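Local coordinates for protein alpha-glucosidase (Bacteroides thetaiotaomicron, PDB 5XFM) that probably hydrolyses terminal beta-L-arabinopyranosides and alpha-galactosides, as a bifunctional glycoside hydrolase of family 97 that carries a calcium ion, at residues V137-E142 against P250-P255; W578-V583 against L594-F599. The protein carries 1 engineered substitution. One frame throughout, in Å; residues are numbered along the deposited sequence.

Contact 1 (V137-E142 against P250-P255); sequences VTVKEE and PAFALP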
ATOM      1  N   VAL A 137      -7.180  25.298  14.186  1.00 24.85           N
ATOM      2  CA  VAL A 137      -5.757  25.229  14.436  1.00 24.56           C
ATOM      3  C   VAL A 137      -4.986  24.945  13.154  1.00 22.08           C
ATOM      4  O   VAL A 137      -5.481  24.279  12.240  1.00 21.33           O
ATOM      5  CB  VAL A 137      -5.440  24.138  15.494  1.00 18.34           C
ATOM      6  CG1 VAL A 137      -5.829  22.762  14.986  1.00 21.32           C
ATOM      7  CG2 VAL A 137      -3.990  24.150  15.861  1.00 24.39           C
ATOM      8  N   THR A 138      -3.779  25.493  13.088  1.00 21.72           N
ATOM      9  CA  THR A 138      -2.802  25.121  12.081  1.00 24.62           C
ATOM     10  C   THR A 138      -1.606  24.500  12.786  1.00 27.45           C
ATOM     11  O   THR A 138      -0.948  25.158  13.587  1.00 30.96           O
ATOM     12  CB  THR A 138      -2.337  26.336  11.263  1.00 24.64           C
ATOM     13  OG1 THR A 138      -3.464  26.954  10.625  1.00 29.60           O
ATOM     14  CG2 THR A 138      -1.326  25.918  10.206  1.00 28.91           C
ATOM     15  N   VAL A 139      -1.320  23.237  12.496  1.00 25.84           N
ATOM     16  CA  VAL A 139      -0.148  22.588  13.076  1.00 27.27           C
ATOM     17  C   VAL A 139       1.079  22.917  12.241  1.00 27.21           C
ATOM     18  O   VAL A 139       1.229  22.425  11.121  1.00 25.56           O
ATOM     19  CB  VAL A 139      -0.312  21.057  13.176  1.00 28.41           C
ATOM     20  CG1 VAL A 139       0.963  20.421  13.715  1.00 25.22           C
ATOM     21  CG2 VAL A 139      -1.500  20.705  14.056  1.00 26.40           C
ATOM     22  N   LYS A 140       1.947  23.764  12.786  1.00 28.67           N
ATOM     23  CA  LYS A 140       3.128  24.223  12.069  1.00 24.44           C
ATOM     24  C   LYS A 140       4.113  23.081  11.857  1.00 28.53           C
ATOM     25  O   LYS A 140       4.771  23.010  10.816  1.00 28.98           O
ATOM     26  CB  LYS A 140       3.827  25.359  12.826  1.00 30.25           C
ATOM     27  CG  LYS A 140       2.999  26.619  13.033  1.00 34.14           C
ATOM     28  CD  LYS A 140       3.816  27.700  13.735  1.00 34.24           C
ATOM     29  CE  LYS A 140       2.941  28.874  14.164  1.00 34.89           C
ATOM     30  NZ  LYS A 140       2.360  29.617  13.008  1.00 48.86           N
ATOM     31  N   GLU A 141       4.211  22.184  12.838  1.00 26.06           N
ATOM     32  CA  GLU A 141       5.206  21.116  12.742  1.00 27.44           C
ATOM     33  C   GLU A 141       4.981  19.992  13.751  1.00 25.31           C
ATOM     34  O   GLU A 141       4.485  20.234  14.834  1.00 29.21           O
ATOM     35  CB  GLU A 141       6.589  21.743  12.940  1.00 31.60           C
ATOM     36  CG  GLU A 141       7.760  20.813  13.091  1.00 34.51           C
ATOM     37  CD  GLU A 141       9.047  21.593  13.263  1.00 50.46           C
ATOM     38  OE1 GLU A 141       8.985  22.699  13.846  1.00 52.32           O
ATOM     39  OE2 GLU A 141      10.110  21.118  12.810  1.00 48.16           O
ATOM     40  N   GLU A 142       5.324  18.759  13.398  1.00 22.53           N
ATOM     41  CA  GLU A 142       5.316  17.677  14.376  1.00 18.80           C
ATOM     42  C   GLU A 142       6.740  17.370  14.827  1.00 24.57           C
ATOM     43  O   GLU A 142       7.661  17.328  14.012  1.00 17.93           O
ATOM     44  CB  GLU A 142       4.645  16.413  13.818  1.00 17.29           C
ATOM     45  CG  GLU A 142       3.148  16.346  14.087  1.00 20.25           C
ATOM     46  CD  GLU A 142       2.487  15.079  13.564  1.00 22.57           C
ATOM     47  OE1 GLU A 142       2.824  13.968  14.028  1.00 19.99           O
ATOM     48  OE2 GLU A 142       1.612  15.200  12.681  1.00 20.89           O
ATOM     49  N   PRO A 250      -0.860  21.655   7.924  1.00 23.84           N
ATOM     50  CA  PRO A 250      -2.251  21.202   7.976  1.00 24.91           C
ATOM     51  C   PRO A 250      -3.094  21.994   8.976  1.00 24.01           C
ATOM     52  O   PRO A 250      -2.613  22.402  10.032  1.00 24.62           O
ATOM     53  CB  PRO A 250      -2.123  19.741   8.410  1.00 20.48           C
ATOM     54  CG  PRO A 250      -0.885  19.718   9.216  1.00 21.98           C
ATOM     55  CD  PRO A 250       0.052  20.667   8.526  1.00 22.58           C
ATOM     56  N   ALA A 251      -4.359  22.183   8.640  1.00 17.81           N
ATOM     57  CA  ALA A 251      -5.254  22.993   9.438  1.00 17.22           C
ATOM     58  C   ALA A 251      -6.559  22.246   9.632  1.00 21.56           C
ATOM     59  O   ALA A 251      -7.017  21.562   8.718  1.00 21.65           O
ATOM     60  CB  ALA A 251      -5.495  24.332   8.772  1.00 19.65           C
ATOM     61  N   PHE A 252      -7.142  22.340  10.825  1.00 17.94           N
ATOM     62  CA  PHE A 252      -8.433  21.695  11.059  1.00 19.94           C
ATOM     63  C   PHE A 252      -9.230  22.332  12.192  1.00 22.57           C
ATOM     64  O   PHE A 252      -8.750  23.232  12.882  1.00 22.70           O
ATOM     65  CB  PHE A 252      -8.248  20.193  11.320  1.00 18.18           C
ATOM     66  CG  PHE A 252      -7.168  19.869  12.307  1.00 18.43           C
ATOM     67  CD1 PHE A 252      -5.853  19.696  11.886  1.00 19.00           C
ATOM     68  CD2 PHE A 252      -7.463  19.724  13.651  1.00 20.97           C
ATOM     69  CE1 PHE A 252      -4.858  19.389  12.790  1.00 18.58           C
ATOM     70  CE2 PHE A 252      -6.472  19.418  14.564  1.00 19.56           C
ATOM     71  CZ  PHE A 252      -5.167  19.248  14.133  1.00 20.99           C
ATOM     72  N   ALA A 253     -10.474  21.884  12.338  1.00 19.89           N
ATOM     73  CA  ALA A 253     -11.375  22.407  13.357  1.00 25.90           C
ATOM     74  C   ALA A 253     -11.059  21.872  14.756  1.00 25.28           C
ATOM     75  O   ALA A 253     -10.600  20.740  14.908  1.00 27.33           O
ATOM     76  CB  ALA A 253     -12.811  22.081  12.991  1.00 19.37           C
ATOM     77  N   LEU A 254     -11.322  22.687  15.773  1.00 21.15           N
ATOM     78  CA  LEU A 254     -11.224  22.231  17.161  1.00 28.53           C
ATOM     79  C   LEU A 254     -12.620  21.974  17.710  1.00 26.03           C
ATOM     80  O   LEU A 254     -13.526  22.767  17.469  1.00 30.63           O
ATOM     81  CB  LEU A 254     -10.506  23.251  18.045  1.00 25.69           C
ATOM     82  CG  LEU A 254      -9.060  23.601  17.712  1.00 23.55           C
ATOM     83  CD1 LEU A 254      -8.589  24.721  18.621  1.00 21.93           C
ATOM     84  CD2 LEU A 254      -8.159  22.387  17.805  1.00 22.05           C
ATOM     85  N   PRO A 255     -12.800  20.875  18.463  1.00 35.29           N
ATOM     86  CA  PRO A 255     -11.769  19.878  18.786  1.00 29.51           C
ATOM     87  C   PRO A 255     -11.419  18.978  17.600  1.00 27.43           C
ATOM     88  O   PRO A 255     -12.302  18.607  16.827  1.00 31.02           O
ATOM     89  CB  PRO A 255     -12.409  19.071  19.923  1.00 26.88           C
ATOM     90  CG  PRO A 255     -13.876  19.204  19.692  1.00 30.86           C
ATOM     91  CD  PRO A 255     -14.072  20.598  19.159  1.00 25.63           C
TER
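One face of the Phe252 ring is covered by the CG1 methyl of Val137, which lies 3.7 Å from the ring centroid, 21° off the normal, in a CH-pi contact. The methyl is shifted toward the rim, and its nearest ring atom is CE2. Val139 CG2 comes in obliquely, 3.8 Å from CE1 of Phe252. The chi1 of 47° sets the Phe252 ring between its own backbone N and carbonyl carbon, alongside the Val137 side chain. Val137 CG1 also meets Leu254 CD2 at 3.7 Å, and Leu128 of strand 121-128 packs on Val137, Phe252 and Leu254. The backbones form an antiparallel pairing at the short strand 251-253, in a sheet of the N-terminal family 97 region, which belongs to the galactose mutarotase-like clan. Val137 and Phe252 are a hydrogen-bonded pair, with N-to-O bonds in both directions. Thr138 and Ala251 form the next, non-hydrogen-bonded pair, with their side chains on the face away from Phe252. Beyond them Val139 N donates to Pro250 O at 2.9 Å. The CD atom of Pro250 packs 3.3 Å from Val139 O. Strand 47-59 also pairs with strand 136-147, where Lys140 and Glu141 face Asn58 in a classic beta bulge.

Contact 2 (W578-V583 against L594-F599); sequences WYLAAV and LDLEMF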
ATOM      1  N   TRP A 578      -7.008 -22.856  -0.207  1.00 27.86           N
ATOM      2  CA  TRP A 578      -5.726 -22.266   0.171  1.00 30.25           C
ATOM      3  C   TRP A 578      -4.750 -22.209  -0.996  1.00 36.56           C
ATOM      4  O   TRP A 578      -4.606 -23.173  -1.767  1.00 33.50           O
ATOM      5  CB  TRP A 578      -5.085 -23.033   1.336  1.00 33.67           C
ATOM      6  CG  TRP A 578      -5.561 -22.592   2.695  1.00 34.38           C
ATOM      7  CD1 TRP A 578      -6.493 -23.206   3.480  1.00 39.24           C
ATOM      8  CD2 TRP A 578      -5.122 -21.436   3.427  1.00 33.17           C
ATOM      9  NE1 TRP A 578      -6.663 -22.505   4.653  1.00 34.39           N
ATOM     10  CE2 TRP A 578      -5.834 -21.415   4.643  1.00 35.32           C
ATOM     11  CE3 TRP A 578      -4.200 -20.417   3.168  1.00 30.62           C
ATOM     12  CZ2 TRP A 578      -5.649 -20.418   5.598  1.00 36.14           C
ATOM     13  CZ3 TRP A 578      -4.021 -19.429   4.114  1.00 32.37           C
ATOM     14  CH2 TRP A 578      -4.739 -19.437   5.317  1.00 37.78           C
ATOM     15  N   TYR A 579      -4.103 -21.050  -1.116  1.00 35.12           N
ATOM     16  CA  TYR A 579      -3.080 -20.787  -2.118  1.00 33.68           C
ATOM     17  C   TYR A 579      -1.749 -20.445  -1.446  1.00 35.57           C
ATOM     18  O   TYR A 579      -1.629 -19.407  -0.800  1.00 38.10           O
ATOM     19  CB  TYR A 579      -3.493 -19.624  -3.027  1.00 31.53           C
ATOM     20  CG  TYR A 579      -4.785 -19.798  -3.806  1.00 30.71           C
ATOM     21  CD1 TYR A 579      -6.022 -19.699  -3.181  1.00 30.57           C
ATOM     22  CD2 TYR A 579      -4.762 -20.009  -5.181  1.00 34.26           C
ATOM     23  CE1 TYR A 579      -7.202 -19.839  -3.898  1.00 32.83           C
ATOM     24  CE2 TYR A 579      -5.934 -20.149  -5.905  1.00 29.43           C
ATOM     25  CZ  TYR A 579      -7.148 -20.064  -5.259  1.00 32.91           C
ATOM     26  OH  TYR A 579      -8.311 -20.203  -5.978  1.00 38.02           O
ATOM     27  N   LEU A 580      -0.744 -21.297  -1.600  1.00 33.34           N
ATOM     28  CA  LEU A 580       0.592 -20.957  -1.128  1.00 33.06           C
ATOM     29  C   LEU A 580       1.462 -20.518  -2.303  1.00 32.47           C
ATOM     30  O   LEU A 580       1.506 -21.171  -3.343  1.00 28.31           O
ATOM     31  CB  LEU A 580       1.242 -22.129  -0.389  1.00 31.53           C
ATOM     32  CG  LEU A 580       2.609 -21.776   0.206  1.00 30.44           C
ATOM     33  CD1 LEU A 580       2.706 -22.241   1.637  1.00 36.57           C
ATOM     34  CD2 LEU A 580       3.733 -22.372  -0.621  1.00 34.21           C
ATOM     35  N   ALA A 581       2.145 -19.395  -2.134  1.00 34.03           N
ATOM     36  CA  ALA A 581       3.001 -18.869  -3.179  1.00 28.04           C
ATOM     37  C   ALA A 581       4.362 -18.524  -2.604  1.00 27.72           C
ATOM     38  O   ALA A 581       4.464 -17.972  -1.499  1.00 22.26           O
ATOM     39  CB  ALA A 581       2.369 -17.653  -3.830  1.00 30.04           C
ATOM     40  N   ALA A 582       5.407 -18.881  -3.342  1.00 26.03           N
ATOM     41  CA  ALA A 582       6.763 -18.566  -2.913  1.00 27.65           C
ATOM     42  C   ALA A 582       7.629 -18.167  -4.090  1.00 28.30           C
ATOM     43  O   ALA A 582       7.491 -18.728  -5.175  1.00 32.64           O
ATOM     44  CB  ALA A 582       7.380 -19.748  -2.175  1.00 28.94           C
ATOM     45  N   VAL A 583       8.500 -17.181  -3.891  1.00 25.91           N
ATOM     46  CA  VAL A 583       9.511 -16.866  -4.902  1.00 23.70           C
ATOM     47  C   VAL A 583      10.884 -16.609  -4.286  1.00 24.19           C
ATOM     48  O   VAL A 583      11.006 -16.257  -3.093  1.00 24.78           O
ATOM     49  CB  VAL A 583       9.140 -15.629  -5.761  1.00 26.53           C
ATOM     50  CG1 VAL A 583       7.843 -15.853  -6.536  1.00 24.93           C
ATOM     51  CG2 VAL A 583       9.074 -14.374  -4.900  1.00 23.86           C
ATOM     52  N   LEU A 594       8.954 -26.745   5.000  1.00 52.55           N
ATOM     53  CA  LEU A 594       7.830 -25.958   5.474  1.00 48.68           C
ATOM     54  C   LEU A 594       6.878 -26.827   6.270  1.00 46.71           C
ATOM     55  O   LEU A 594       6.708 -28.021   5.987  1.00 51.17           O
ATOM     56  CB  LEU A 594       7.089 -25.308   4.301  1.00 45.28           C
ATOM     57  CG  LEU A 594       7.925 -24.529   3.284  1.00 41.92           C
ATOM     58  CD1 LEU A 594       7.050 -24.021   2.150  1.00 36.75           C
ATOM     59  CD2 LEU A 594       8.631 -23.374   3.965  1.00 41.34           C
ATOM     60  N   ASP A 595       6.251 -26.209   7.262  1.00 47.54           N
ATOM     61  CA  ASP A 595       5.170 -26.835   7.996  1.00 54.71           C
ATOM     62  C   ASP A 595       3.881 -26.161   7.546  1.00 51.84           C
ATOM     63  O   ASP A 595       3.619 -25.007   7.884  1.00 51.85           O
ATOM     64  CB  ASP A 595       5.383 -26.692   9.507  1.00 55.75           C
ATOM     65  CG  ASP A 595       4.297 -27.372  10.326  1.00 65.93           C
ATOM     66  OD1 ASP A 595       3.724 -28.380   9.858  1.00 66.23           O
ATOM     67  OD2 ASP A 595       4.012 -26.891  11.443  1.00 70.01           O
ATOM     68  N   LEU A 596       3.096 -26.880   6.754  1.00 47.89           N
ATOM     69  CA  LEU A 596       1.892 -26.317   6.156  1.00 48.15           C
ATOM     70  C   LEU A 596       0.621 -26.961   6.691  1.00 45.05           C
ATOM     71  O   LEU A 596       0.093 -27.891   6.085  1.00 44.26           O
ATOM     72  CB  LEU A 596       1.944 -26.438   4.631  1.00 48.34           C
ATOM     73  CG  LEU A 596       3.179 -25.838   3.955  1.00 46.10           C
ATOM     74  CD1 LEU A 596       3.052 -25.919   2.446  1.00 42.56           C
ATOM     75  CD2 LEU A 596       3.395 -24.399   4.401  1.00 43.01           C
ATOM     76  N   GLU A 597       0.157 -26.477   7.840  1.00 49.87           N
ATOM     77  CA  GLU A 597      -1.099 -26.934   8.438  1.00 48.95           C
ATOM     78  C   GLU A 597      -2.215 -26.920   7.395  1.00 47.23           C
ATOM     79  O   GLU A 597      -3.022 -27.848   7.328  1.00 46.98           O
ATOM     80  CB  GLU A 597      -1.477 -26.068   9.640  1.00 49.54           C
ATOM     81  CG  GLU A 597      -2.946 -26.152  10.030  1.00 56.56           C
ATOM     82  CD  GLU A 597      -3.305 -25.244  11.193  1.00 70.10           C
ATOM     83  OE1 GLU A 597      -2.395 -24.581  11.735  1.00 75.00           O
ATOM     84  OE2 GLU A 597      -4.498 -25.197  11.567  1.00 70.19           O
ATOM     85  N   MET A 598      -2.232 -25.856   6.592  1.00 45.72           N
ATOM     86  CA  MET A 598      -3.145 -25.687   5.462  1.00 46.78           C
ATOM     87  C   MET A 598      -3.460 -26.976   4.716  1.00 50.23           C
ATOM     88  O   MET A 598      -4.620 -27.312   4.479  1.00 50.73           O
ATOM     89  CB  MET A 598      -2.542 -24.716   4.435  1.00 46.03           C
ATOM     90  CG  MET A 598      -1.588 -23.666   4.976  1.00 40.00           C
ATOM     91  SD  MET A 598      -2.443 -22.362   5.867  1.00 70.15           S
ATOM     92  CE  MET A 598      -1.107 -21.191   6.073  1.00 45.99           C
ATOM     93  N   PHE A 599      -2.406 -27.679   4.327  1.00 50.96           N
ATOM     94  CA  PHE A 599      -2.529 -28.799   3.411  1.00 48.70           C
ATOM     95  C   PHE A 599      -2.562 -30.158   4.101  1.00 50.55           C
ATOM     96  O   PHE A 599      -2.547 -31.188   3.430  1.00 50.80           O
ATOM     97  CB  PHE A 599      -1.387 -28.729   2.406  1.00 49.98           C
ATOM     98  CG  PHE A 599      -1.389 -27.464   1.604  1.00 50.50           C
ATOM     99  CD1 PHE A 599      -2.583 -26.916   1.166  1.00 47.11           C
ATOM    100  CD2 PHE A 599      -0.210 -26.804   1.314  1.00 49.80           C
ATOM    101  CE1 PHE A 599      -2.599 -25.747   0.433  1.00 43.04           C
ATOM    102  CE2 PHE A 599      -0.220 -25.630   0.579  1.00 46.09           C
ATOM    103  CZ  PHE A 599      -1.419 -25.103   0.140  1.00 43.80           C
TER
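The sulfur of Met598 sits squarely over the six-membered ring of Trp578. SD is 3.5 Å from the ring centroid and only 1° off the normal, a Met-aromatic contact centred over the ring. The two side chains cross at about a right angle. Met598 CE continues over the same face, 4.2 Å from the centroid of the Trp578 six-membered ring, and adds a CH-pi contact. A chi1 of -28°, away from the usual staggered position, and a bend at chi2 together bring the sulfur over the indole.

Phe599 fits against the strand beside this stack. Its CE1 lies 3.8 Å from Trp578 CB, while Leu580 CB approaches the ring edge near its plane, 3.9 Å from CE2 of Phe599. The backbone O of Trp578 also lies in the plane of the Phe599 ring, at its edge. One ring face carries CB of Met598, off centre. Further along, Leu580 CD1 touches Leu596 CD2 at 3.6 Å. Leu580 CG is anti to its backbone N (chi1 -176°), which carries the branch toward Leu596.

Side chains make most of the join, and it is largely apolar. Residues 597-599 form a short 3-10 turn, in which Phe599 N hydrogen-bonds to Leu596 O. An alanine in place of Trp578 would remove the indole, and the Met598 side chain, left without its platform, would probably be freer to turn.

The segments do not pair as neighbouring strands. Strand 577-584 lies between 567-574 and 636-641 in the C-terminal antiparallel sheet, whereas 590-595 pairs with 627-632. Leu596 and Met598 reach over to strand 556-563 at Val560 and Arg558, and Met598 also touches Ala571 of strand 567-574. Away from this contact, Ala581 and Val583 of strand 577-584 pack on helix 512-521.

In the fold
Contact 1 and contact 2 lie on opposite sides of the chain's centre, their centres about 47 Å apart, and share no strand or helix. Both are mostly buried. The partly exposed residues are Thr138 and Ala251 in contact 1, Trp578 and Met598 in contact 2. Contact 1 joins two strands of one sheet in the N-terminal family 97 region, from segments 108 residues apart. Backbone hydrogen bonds hold it, and apolar side chains fill in on one face. Contact 2 brings together nearby parts of the C-terminal region, only 11 residues apart. One segment is a sheet strand; the other leaves a different sheet into a 3-10 turn. Side chains, without backbone pairing, chiefly join them.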